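Local coordinates for cell surface protein (Putative S-layer protein) (Clostridioides difficile R20291, PDB 5NJL) that probably serves as a cell-wall adhesin of the bacterial surface layer, exhibiting an extended three-domain fold and cell adhesion in vitro, at residues L67-T78 and D203-S214; T255-K263 and E273-L284. All coordinates share one frame; numbering follows the deposited sequence.

Interaction 1: L67-T78 and D203-S214; sequences LGENKELIVTIT and DVQLAEITIKNS. With SO4 (sulfate ion), chain R; SO4 (sulfate ion), chain F; SO4 (sulfate ion), chain H.
Strands 72-78 and 204-212 pair antiparallel from Glu72-Lys212 to Thr78-Gln205, their axes 4.6 Å apart at closest approach, as neighbouring inner strands of a five-stranded mixed sheet. A classic beta bulge interrupts the register: Leu206 and Ala207 both face Ile77, whose O accepts from Leu206 N at 2.9 Å and from Ala207 N at 3.3 Å.

The two faces differ in chemistry. On the side of Leu73, Val75 and Ile77, methyl ends cross strands diagonally: Val75 CG2 meets Ile211 CD1, and Ile77 CD1 meets Ile209 CD1 at 3.8 Å. Helix 57-65 covers Leu73, Val75 and Ile211. On the other face Ile74 lies alongside Thr210, its CD1 bent back against OG1, while Glu72 runs beside the extended Lys212; Glu72 finds its salt bridge in Lys263 and Lys212 in Glu273.

Beyond the strands, a type II turn from Gly68 to Lys71 wraps Asn213. With CG anti to N (chi1 -170°), the amide of Asn213 reaches to the residue just before this turn, where ND2 makes a weak bond to Leu67 O and a straighter one to a sulfate. Asn70 N binds Asn213 O at 2.7 Å, and Ser214 OG donates in the carbonyl plane to Asn70 OD1 at 2.5 Å, a short distance.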
loop_
_atom_site.group_PDB
_atom_site.type_symbol
_atom_site.label_atom_id
_atom_site.label_comp_id
_atom_site.label_asym_id
_atom_site.label_seq_id
_atom_site.Cartn_x
_atom_site.Cartn_y
_atom_site.Cartn_z
ATOM N N LEU A 67 11.223 -24.979 7.866
ATOM C CA LEU A 67 12.193 -24.305 7.002
ATOM C C LEU A 67 13.596 -24.861 7.281
ATOM O O LEU A 67 14.047 -24.869 8.430
ATOM C CB LEU A 67 12.170 -22.802 7.279
ATOM C CG LEU A 67 12.978 -21.893 6.374
ATOM C CD1 LEU A 67 12.557 -22.062 4.930
ATOM C CD2 LEU A 67 12.812 -20.462 6.849
ATOM N N GLY A 68 14.247 -25.348 6.237
ATOM C CA GLY A 68 15.552 -26.020 6.369
ATOM C C GLY A 68 16.697 -25.064 6.630
ATOM O O GLY A 68 16.550 -23.833 6.493
ATOM N N GLU A 69 17.850 -25.634 6.996
ATOM C CA GLU A 69 19.070 -24.844 7.256
ATOM C C GLU A 69 19.489 -24.105 5.994
ATOM O O GLU A 69 19.526 -24.683 4.906
ATOM C CB GLU A 69 20.212 -25.744 7.764
ATOM C CG GLU A 69 19.958 -26.423 9.118
ATOM C CD GLU A 69 19.816 -25.463 10.301
ATOM O OE1 GLU A 69 20.293 -24.306 10.232
ATOM O OE2 GLU A 69 19.217 -25.871 11.323
ATOM N N ASN A 70 19.752 -22.807 6.123
ATOM C CA ASN A 70 20.109 -21.936 4.983
ATOM C C ASN A 70 19.067 -21.928 3.863
ATOM O O ASN A 70 19.395 -21.639 2.707
ATOM C CB ASN A 70 21.535 -22.246 4.446
ATOM C CG ASN A 70 22.602 -21.281 4.978
ATOM O OD1 ASN A 70 22.299 -20.211 5.495
ATOM N ND2 ASN A 70 23.854 -21.670 4.859
ATOM N N LYS A 71 17.813 -22.225 4.217
ATOM C CA LYS A 71 16.682 -22.027 3.294
ATOM C C LYS A 71 15.929 -20.773 3.732
ATOM O O LYS A 71 16.158 -20.228 4.828
ATOM C CB LYS A 71 15.737 -23.229 3.277
ATOM C CG LYS A 71 16.401 -24.555 2.898
ATOM C CD LYS A 71 16.960 -24.523 1.491
ATOM C CE LYS A 71 17.437 -25.904 1.089
ATOM N NZ LYS A 71 17.929 -25.885 -0.306
ATOM N N GLU A 72 15.048 -20.313 2.852
ATOM C CA GLU A 72 14.249 -19.135 3.128
ATOM C C GLU A 72 12.823 -19.225 2.602
ATOM O O GLU A 72 12.499 -20.053 1.744
ATOM C CB GLU A 72 14.938 -17.887 2.567
ATOM C CG GLU A 72 15.156 -17.906 1.068
ATOM C CD GLU A 72 16.028 -16.749 0.605
ATOM O OE1 GLU A 72 17.137 -16.559 1.159
ATOM O OE2 GLU A 72 15.600 -16.042 -0.329
ATOM N N LEU A 73 12.005 -18.324 3.132
ATOM C CA LEU A 73 10.571 -18.251 2.851
ATOM C C LEU A 73 10.261 -16.762 2.687
ATOM O O LEU A 73 10.826 -15.944 3.417
ATOM C CB LEU A 73 9.826 -18.805 4.069
ATOM C CG LEU A 73 8.452 -19.434 4.008
ATOM C CD1 LEU A 73 8.400 -20.525 2.941
ATOM C CD2 LEU A 73 8.105 -19.991 5.388
ATOM N N ILE A 74 9.389 -16.416 1.743
ATOM C CA ILE A 74 8.973 -15.030 1.528
ATOM C C ILE A 74 7.520 -14.907 1.979
ATOM O O ILE A 74 6.717 -15.750 1.622
ATOM C CB ILE A 74 9.062 -14.643 0.029
ATOM C CG1 ILE A 74 10.482 -14.862 -0.526
ATOM C CG2 ILE A 74 8.645 -13.189 -0.192
ATOM C CD1 ILE A 74 11.515 -13.910 0.033
ATOM N N VAL A 75 7.215 -13.892 2.786
ATOM C CA VAL A 75 5.835 -13.596 3.207
ATOM C C VAL A 75 5.485 -12.188 2.702
ATOM O O VAL A 75 6.218 -11.239 3.006
ATOM C CB VAL A 75 5.691 -13.633 4.745
ATOM C CG1 VAL A 75 4.272 -13.302 5.181
ATOM C CG2 VAL A 75 6.128 -14.989 5.304
ATOM N N THR A 76 4.391 -12.053 1.941
ATOM C CA THR A 76 3.877 -10.712 1.576
ATOM C C THR A 76 2.562 -10.407 2.274
ATOM O O THR A 76 1.738 -11.296 2.469
ATOM C CB THR A 76 3.751 -10.524 0.059
ATOM O OG1 THR A 76 2.702 -11.335 -0.472
ATOM C CG2 THR A 76 5.069 -10.889 -0.629
ATOM N N ILE A 77 2.435 -9.175 2.738
ATOM C CA ILE A 77 1.263 -8.688 3.460
ATOM C C ILE A 77 0.661 -7.581 2.586
ATOM O O ILE A 77 1.326 -6.561 2.317
ATOM C CB ILE A 77 1.667 -8.137 4.824
ATOM C CG1 ILE A 77 2.404 -9.222 5.647
ATOM C CG2 ILE A 77 0.470 -7.552 5.581
ATOM C CD1 ILE A 77 2.812 -8.752 7.026
ATOM N N THR A 78 -0.564 -7.813 2.130
ATOM C CA THR A 78 -1.335 -6.865 1.334
ATOM C C THR A 78 -2.617 -6.461 2.097
ATOM O O THR A 78 -3.356 -7.316 2.563
ATOM C CB THR A 78 -1.672 -7.476 -0.027
ATOM O OG1 THR A 78 -0.464 -7.872 -0.689
ATOM C CG2 THR A 78 -2.408 -6.478 -0.921
ATOM N N ASP A 203 -5.989 -2.253 -3.309
ATOM C CA ASP A 203 -4.938 -2.918 -2.522
ATOM C C ASP A 203 -3.809 -1.955 -2.197
ATOM O O ASP A 203 -3.539 -1.041 -2.965
ATOM C CB ASP A 203 -4.284 -4.055 -3.292
ATOM C CG ASP A 203 -5.147 -5.252 -3.429
ATOM O OD1 ASP A 203 -6.276 -5.305 -2.885
ATOM O OD2 ASP A 203 -4.676 -6.187 -4.113
ATOM N N VAL A 204 -3.164 -2.174 -1.061
ATOM C CA VAL A 204 -1.923 -1.503 -0.689
ATOM C C VAL A 204 -0.974 -2.619 -0.215
ATOM O O VAL A 204 -1.244 -3.269 0.780
ATOM C CB VAL A 204 -2.109 -0.487 0.463
ATOM C CG1 VAL A 204 -0.796 0.237 0.745
ATOM C CG2 VAL A 204 -3.244 0.512 0.180
ATOM N N GLN A 205 0.099 -2.865 -0.953
ATOM C CA GLN A 205 1.150 -3.776 -0.494
ATOM C C GLN A 205 1.907 -3.147 0.651
ATOM O O GLN A 205 2.439 -2.060 0.530
ATOM C CB GLN A 205 2.074 -4.127 -1.637
ATOM C CG GLN A 205 1.413 -5.057 -2.647
ATOM C CD GLN A 205 1.592 -4.583 -4.073
ATOM O OE1 GLN A 205 2.576 -4.925 -4.739
ATOM N NE2 GLN A 205 0.640 -3.775 -4.552
ATOM N N LEU A 206 1.895 -3.810 1.794
ATOM C CA LEU A 206 2.484 -3.259 2.993
ATOM C C LEU A 206 3.888 -3.779 3.274
ATOM O O LEU A 206 4.713 -3.046 3.814
ATOM C CB LEU A 206 1.596 -3.558 4.189
ATOM C CG LEU A 206 0.231 -2.856 4.168
ATOM C CD1 LEU A 206 -0.588 -3.360 5.346
ATOM C CD2 LEU A 206 0.406 -1.339 4.225
ATOM N N ALA A 207 4.144 -5.050 2.970
ATOM C CA ALA A 207 5.423 -5.651 3.354
ATOM C C ALA A 207 5.783 -6.855 2.538
ATOM O O ALA A 207 4.925 -7.535 1.994
ATOM C CB ALA A 207 5.431 -5.995 4.832
ATOM N N GLU A 208 7.088 -7.094 2.450
ATOM C CA GLU A 208 7.653 -8.321 1.904
ATOM C C GLU A 208 8.724 -8.705 2.928
ATOM O O GLU A 208 9.677 -7.946 3.140
ATOM C CB GLU A 208 8.247 -8.017 0.534
ATOM C CG GLU A 208 9.002 -9.129 -0.168
ATOM C CD GLU A 208 9.923 -8.571 -1.264
ATOM O OE1 GLU A 208 9.403 -7.929 -2.217
ATOM O OE2 GLU A 208 11.168 -8.757 -1.156
ATOM N N ILE A 209 8.527 -9.820 3.628
ATOM C CA ILE A 209 9.445 -10.248 4.684
ATOM C C ILE A 209 10.101 -11.535 4.221
ATOM O O ILE A 209 9.408 -12.491 3.895
ATOM C CB ILE A 209 8.741 -10.466 6.029
ATOM C CG1 ILE A 209 7.991 -9.206 6.463
ATOM C CG2 ILE A 209 9.733 -10.887 7.111
ATOM C CD1 ILE A 209 6.501 -9.325 6.262
ATOM N N THR A 210 11.441 -11.540 4.182
ATOM C CA THR A 210 12.214 -12.732 3.829
ATOM C C THR A 210 12.694 -13.371 5.127
ATOM O O THR A 210 13.344 -12.727 5.934
ATOM C CB THR A 210 13.413 -12.378 2.930
ATOM O OG1 THR A 210 12.923 -11.712 1.766
ATOM C CG2 THR A 210 14.173 -13.647 2.498
ATOM N N ILE A 211 12.311 -14.627 5.343
ATOM C CA ILE A 211 12.659 -15.348 6.548
ATOM C C ILE A 211 13.779 -16.311 6.151
ATOM O O ILE A 211 13.613 -17.089 5.242
ATOM C CB ILE A 211 11.478 -16.163 7.113
ATOM C CG1 ILE A 211 10.253 -15.266 7.345
ATOM C CG2 ILE A 211 11.878 -16.803 8.436
ATOM C CD1 ILE A 211 8.987 -16.077 7.566
ATOM N N LYS A 212 14.908 -16.224 6.839
ATOM C CA LYS A 212 16.087 -17.020 6.499
ATOM C C LYS A 212 16.473 -17.835 7.699
ATOM O O LYS A 212 16.652 -17.291 8.794
ATOM C CB LYS A 212 17.238 -16.106 6.095
ATOM C CG LYS A 212 16.988 -15.386 4.787
ATOM C CD LYS A 212 18.136 -14.456 4.408
ATOM C CE LYS A 212 17.823 -13.700 3.128
ATOM N NZ LYS A 212 18.999 -12.994 2.547
ATOM N N ASN A 213 16.584 -19.147 7.519
ATOM C CA ASN A 213 17.063 -20.001 8.609
ATOM C C ASN A 213 18.603 -20.022 8.559
ATOM O O ASN A 213 19.220 -20.989 8.093
ATOM C CB ASN A 213 16.497 -21.414 8.509
ATOM C CG ASN A 213 16.781 -22.243 9.752
ATOM O OD1 ASN A 213 17.244 -21.728 10.772
ATOM N ND2 ASN A 213 16.454 -23.523 9.685
ATOM N N SER A 214 19.184 -18.923 9.017
ATOM C CA SER A 214 20.618 -18.690 8.931
ATOM C C SER A 214 21.019 -17.653 9.961
ATOM O O SER A 214 20.166 -16.899 10.483
ATOM C CB SER A 214 21.021 -18.143 7.564
ATOM O OG SER A 214 20.432 -18.833 6.491
HETATM S S SO4 R . 17.309 -29.366 7.388
HETATM O O1 SO4 R . 17.889 -30.705 7.643
HETATM O O2 SO4 R . 16.319 -29.481 6.286
HETATM O O3 SO4 R . 18.391 -28.441 6.987
HETATM O O4 SO4 R . 16.665 -28.866 8.630
HETATM S S SO4 F . -7.142 -3.325 -6.756
HETATM O O1 SO4 F . -8.438 -3.273 -6.019
HETATM O O2 SO4 F . -7.011 -4.642 -7.428
HETATM O O3 SO4 F . -6.001 -3.113 -5.839
HETATM O O4 SO4 F . -7.116 -2.252 -7.781
HETATM S S SO4 H . 15.642 -25.269 13.545
HETATM O O1 SO4 H . 14.304 -25.911 13.562
HETATM O O2 SO4 H . 16.569 -26.115 14.338
HETATM O O3 SO4 H . 15.527 -23.943 14.204
HETATM O O4 SO4 H . 16.159 -25.150 12.155
HETATM O O HOH W 1 18.866 -18.492 4.262
#

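Interaction 2: T255-K263 and E273-L284; sequences TGKYKFTIK and ELTVESTNEKDL. With SO4 (sulfate ion), chain T.
Glu273 opens the second segment against Lys263, its OE2 lying 3.0 Å from the methylene CE of that lysine. The ammonium is engaged elsewhere, by Glu72, while Glu273 OE1 takes Lys212. Leu274 then forms a hydrogen-bonded antiparallel pair with Ile262, Leu274 N giving a nearly straight bond (177°) to Ile262 O. Thr275, on the opposite face, sets its OG1 near Thr261 CG2 and its own CG2 near Lys259 CD.

Val276 is the apolar hub of the pairing. Its CG2 sits over the face of the Phe260 ring, 4.3 Å from the centroid in a CH-pi contact, and also touches Ile262 CD1. Phe260 places CG between its backbone N and carbonyl carbon (chi1 76°), which lays the ring beside Val276, the two side chains pointing the same way. Glu277 extends outward between two lysines: OE1 makes a long salt bridge with Lys257 NZ at 3.9 Å, while OE2 approaches the aliphatic CD of Lys259.

The strand ends at Ser278, whose OG donates to Asn280 O on a lone pair. Thr279 brings CG2 against Lys257 CG, and its OG1 shares a sulfate with Asn280 ND2. Asn280 OD1 caps the helix by accepting from Asp283 N at 2.9 Å and, weakly, from Lys282 N. Glu281 swings its carboxylate over one face of Tyr258, OE2 standing 3.1 Å from CE2, with the two planes 37° apart. Leu284 closes the segment, placing CD1 by Tyr258 O and CD2 3.5 Å from Phe260 CD1. Together these contacts describe a beta hairpin whose second strand runs through a short connection into a helix N-capped by Asn280, which packs back over the hairpin's apolar face.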
loop_
_atom_site.group_PDB
_atom_site.type_symbol
_atom_site.label_atom_id
_atom_site.label_comp_id
_atom_site.label_asym_id
_atom_site.label_seq_id
_atom_site.Cartn_x
_atom_site.Cartn_y
_atom_site.Cartn_z
ATOM N N THR A 255 21.260 3.636 -1.866
ATOM C CA THR A 255 22.382 3.769 -0.913
ATOM C C THR A 255 23.769 3.931 -1.572
ATOM O O THR A 255 24.708 4.397 -0.913
ATOM C CB THR A 255 22.469 2.529 0.026
ATOM O OG1 THR A 255 21.151 2.080 0.376
ATOM C CG2 THR A 255 23.268 2.838 1.312
ATOM N N GLY A 256 23.905 3.544 -2.847
ATOM C CA GLY A 256 25.211 3.373 -3.484
ATOM C C GLY A 256 25.640 1.916 -3.484
ATOM O O GLY A 256 26.076 1.390 -4.515
ATOM N N LYS A 257 25.500 1.269 -2.321
ATOM C CA LYS A 257 26.008 -0.088 -2.073
ATOM C C LYS A 257 25.413 -1.170 -2.976
ATOM O O LYS A 257 24.198 -1.298 -3.082
ATOM C CB LYS A 257 25.806 -0.467 -0.594
ATOM C CG LYS A 257 26.789 0.242 0.326
ATOM C CD LYS A 257 26.467 0.103 1.807
ATOM C CE LYS A 257 27.680 0.477 2.654
ATOM N NZ LYS A 257 27.366 0.687 4.095
ATOM N N TYR A 258 26.292 -1.923 -3.633
ATOM C CA TYR A 258 25.941 -3.169 -4.321
ATOM C C TYR A 258 26.158 -4.302 -3.294
ATOM O O TYR A 258 26.731 -4.042 -2.228
ATOM C CB TYR A 258 26.845 -3.366 -5.542
ATOM C CG TYR A 258 26.713 -2.278 -6.592
ATOM C CD1 TYR A 258 27.327 -1.025 -6.429
ATOM C CD2 TYR A 258 25.979 -2.497 -7.760
ATOM C CE1 TYR A 258 27.202 -0.030 -7.395
ATOM C CE2 TYR A 258 25.846 -1.508 -8.731
ATOM C CZ TYR A 258 26.459 -0.279 -8.548
ATOM O OH TYR A 258 26.324 0.686 -9.521
ATOM N N LYS A 259 25.694 -5.528 -3.587
ATOM C CA LYS A 259 25.960 -6.698 -2.718
ATOM C C LYS A 259 25.776 -8.071 -3.350
ATOM O O LYS A 259 25.089 -8.216 -4.360
ATOM C CB LYS A 259 25.205 -6.632 -1.377
ATOM C CG LYS A 259 23.721 -6.302 -1.410
ATOM C CD LYS A 259 23.320 -5.672 -0.075
ATOM C CE LYS A 259 21.866 -5.231 -0.023
ATOM N NZ LYS A 259 20.969 -6.318 0.458
ATOM N N PHE A 260 26.455 -9.062 -2.756
ATOM C CA PHE A 260 26.187 -10.482 -2.993
ATOM C C PHE A 260 26.167 -11.236 -1.649
ATOM O O PHE A 260 26.550 -10.692 -0.605
ATOM C CB PHE A 260 27.166 -11.103 -4.003
ATOM C CG PHE A 260 28.553 -11.387 -3.454
ATOM C CD1 PHE A 260 29.499 -10.367 -3.331
ATOM C CD2 PHE A 260 28.927 -12.680 -3.097
ATOM C CE1 PHE A 260 30.782 -10.624 -2.843
ATOM C CE2 PHE A 260 30.203 -12.945 -2.608
ATOM C CZ PHE A 260 31.132 -11.913 -2.480
ATOM N N THR A 261 25.669 -12.465 -1.680
ATOM C CA THR A 261 25.533 -13.261 -0.465
ATOM C C THR A 261 26.282 -14.567 -0.642
ATOM O O THR A 261 26.369 -15.096 -1.751
ATOM C CB THR A 261 24.054 -13.573 -0.128
ATOM O OG1 THR A 261 23.453 -14.257 -1.231
ATOM C CG2 THR A 261 23.293 -12.303 0.170
ATOM N N ILE A 262 26.835 -15.063 0.462
ATOM C CA ILE A 262 27.419 -16.396 0.505
ATOM C C ILE A 262 26.697 -17.108 1.621
ATOM O O ILE A 262 26.728 -16.651 2.766
ATOM C CB ILE A 262 28.931 -16.401 0.861
ATOM C CG1 ILE A 262 29.669 -15.268 0.154
ATOM C CG2 ILE A 262 29.552 -17.764 0.540
ATOM C CD1 ILE A 262 30.898 -14.801 0.903
ATOM N N LYS A 263 26.011 -18.182 1.276
ATOM C CA LYS A 263 25.456 -19.090 2.277
ATOM C C LYS A 263 26.478 -20.203 2.418
ATOM O O LYS A 263 26.988 -20.710 1.417
ATOM C CB LYS A 263 24.113 -19.664 1.833
ATOM C CG LYS A 263 23.020 -18.610 1.725
ATOM C CD LYS A 263 21.654 -19.198 1.351
ATOM C CE LYS A 263 20.554 -18.151 1.543
ATOM N NZ LYS A 263 19.143 -18.655 1.520
ATOM N N GLU A 273 24.682 -16.979 6.623
ATOM C CA GLU A 273 24.592 -16.205 5.397
ATOM C C GLU A 273 25.254 -14.868 5.573
ATOM O O GLU A 273 24.840 -14.032 6.390
ATOM C CB GLU A 273 23.169 -15.984 4.896
ATOM C CG GLU A 273 23.199 -15.344 3.518
ATOM C CD GLU A 273 21.876 -14.742 3.116
ATOM O OE1 GLU A 273 21.485 -13.716 3.728
ATOM O OE2 GLU A 273 21.254 -15.291 2.191
ATOM N N LEU A 274 26.263 -14.664 4.749
ATOM C CA LEU A 274 27.112 -13.517 4.843
ATOM C C LEU A 274 26.770 -12.632 3.648
ATOM O O LEU A 274 26.853 -13.072 2.508
ATOM C CB LEU A 274 28.565 -13.986 4.773
ATOM C CG LEU A 274 29.658 -12.983 5.103
ATOM C CD1 LEU A 274 29.348 -12.197 6.372
ATOM C CD2 LEU A 274 30.982 -13.737 5.225
ATOM N N THR A 275 26.377 -11.400 3.934
ATOM C CA THR A 275 26.170 -10.395 2.899
ATOM C C THR A 275 27.475 -9.606 2.727
ATOM O O THR A 275 28.035 -9.097 3.695
ATOM C CB THR A 275 24.997 -9.475 3.280
ATOM O OG1 THR A 275 23.818 -10.276 3.445
ATOM C CG2 THR A 275 24.740 -8.437 2.206
ATOM N N VAL A 276 27.972 -9.557 1.497
ATOM C CA VAL A 276 29.178 -8.791 1.173
ATOM C C VAL A 276 28.785 -7.573 0.314
ATOM O O VAL A 276 28.416 -7.731 -0.859
ATOM C CB VAL A 276 30.200 -9.659 0.425
ATOM C CG1 VAL A 276 31.492 -8.867 0.178
ATOM C CG2 VAL A 276 30.469 -10.952 1.195
ATOM N N GLU A 277 28.872 -6.379 0.905
ATOM C CA GLU A 277 28.413 -5.148 0.250
ATOM C C GLU A 277 29.487 -4.067 0.145
ATOM O O GLU A 277 30.333 -3.920 1.041
ATOM C CB GLU A 277 27.160 -4.594 0.945
ATOM C CG GLU A 277 27.378 -3.870 2.266
ATOM C CD GLU A 277 26.073 -3.520 2.958
ATOM O OE1 GLU A 277 26.133 -2.980 4.084
ATOM O OE2 GLU A 277 24.989 -3.784 2.385
ATOM N N SER A 278 29.406 -3.309 -0.951
ATOM C CA SER A 278 30.389 -2.285 -1.312
ATOM C C SER A 278 29.812 -1.263 -2.307
ATOM O O SER A 278 29.171 -1.644 -3.299
ATOM C CB SER A 278 31.604 -2.951 -1.955
ATOM O OG SER A 278 32.669 -2.030 -2.120
ATOM N N THR A 279 30.064 0.023 -2.046
ATOM C CA THR A 279 29.822 1.085 -3.042
ATOM C C THR A 279 30.673 0.846 -4.305
ATOM O O THR A 279 30.185 0.988 -5.427
ATOM C CB THR A 279 30.104 2.494 -2.468
ATOM O OG1 THR A 279 31.393 2.517 -1.851
ATOM C CG2 THR A 279 29.058 2.881 -1.427
ATOM N N ASN A 280 31.932 0.455 -4.106
ATOM C CA ASN A 280 32.811 0.050 -5.203
ATOM C C ASN A 280 32.365 -1.298 -5.761
ATOM O O ASN A 280 32.260 -2.266 -5.016
ATOM C CB ASN A 280 34.259 -0.046 -4.701
ATOM C CG ASN A 280 35.271 -0.170 -5.829
ATOM O OD1 ASN A 280 35.213 -1.093 -6.649
ATOM N ND2 ASN A 280 36.227 0.749 -5.857
ATOM N N GLU A 281 32.137 -1.360 -7.073
ATOM C CA GLU A 281 31.628 -2.573 -7.739
ATOM C C GLU A 281 32.721 -3.484 -8.331
ATOM O O GLU A 281 32.463 -4.659 -8.607
ATOM C CB GLU A 281 30.605 -2.182 -8.819
ATOM C CG GLU A 281 29.871 -3.358 -9.455
ATOM C CD GLU A 281 28.565 -2.966 -10.123
ATOM O OE1 GLU A 281 27.677 -3.836 -10.242
ATOM O OE2 GLU A 281 28.417 -1.794 -10.525
ATOM N N LYS A 282 33.924 -2.951 -8.541
ATOM C CA LYS A 282 35.060 -3.773 -8.967
ATOM C C LYS A 282 35.572 -4.618 -7.796
ATOM O O LYS A 282 35.785 -5.820 -7.952
ATOM C CB LYS A 282 36.191 -2.904 -9.531
ATOM C CG LYS A 282 37.404 -3.697 -10.005
ATOM C CD LYS A 282 38.314 -2.881 -10.906
ATOM C CE LYS A 282 39.464 -3.730 -11.425
ATOM N NZ LYS A 282 40.250 -3.022 -12.473
ATOM N N ASP A 283 35.758 -3.975 -6.640
ATOM C CA ASP A 283 36.272 -4.623 -5.412
ATOM C C ASP A 283 35.385 -5.779 -4.954
ATOM O O ASP A 283 35.875 -6.837 -4.553
ATOM C CB ASP A 283 36.373 -3.608 -4.257
ATOM C CG ASP A 283 37.394 -2.497 -4.516
ATOM O OD1 ASP A 283 38.234 -2.627 -5.435
ATOM O OD2 ASP A 283 37.343 -1.480 -3.794
ATOM N N LEU A 284 34.077 -5.545 -5.011
ATOM C CA LEU A 284 33.071 -6.544 -4.672
ATOM C C LEU A 284 33.148 -7.760 -5.598
ATOM O O LEU A 284 33.124 -8.899 -5.126
ATOM C CB LEU A 284 31.687 -5.897 -4.720
ATOM C CG LEU A 284 30.468 -6.658 -4.189
ATOM C CD1 LEU A 284 29.504 -5.676 -3.528
ATOM C CD2 LEU A 284 29.769 -7.453 -5.294
HETATM S S SO4 T . 34.257 3.836 -4.132
HETATM O O1 SO4 T . 35.419 3.156 -4.751
HETATM O O2 SO4 T . 33.035 3.043 -4.390
HETATM O O3 SO4 T . 34.459 3.972 -2.671
HETATM O O4 SO4 T . 34.093 5.185 -4.723
#

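In the fold
Both interactions pair antiparallel inner strands with one apolar and one more polar face, yet they belong to different sheets, the five-stranded and the four-stranded, with centres about 21 Å apart. Each is partly buried. Interaction 1 joins strands distant in sequence and lies nearer the chain's centre, its apolar face meeting helix 57-65; interaction 2 is a local hairpin farther out, covered by the helix that follows it, with aromatic contacts from Tyr258 and Phe260 that interaction 1 lacks. They touch at their adjoining ends, through side chains on the more polar faces: Lys212 NZ bonds Glu273 OE1 at 2.8 Å, and Glu72 OE1 bonds Lys263 NZ at 2.9 Å, two salt bridges of reversed polarity joining the sheets.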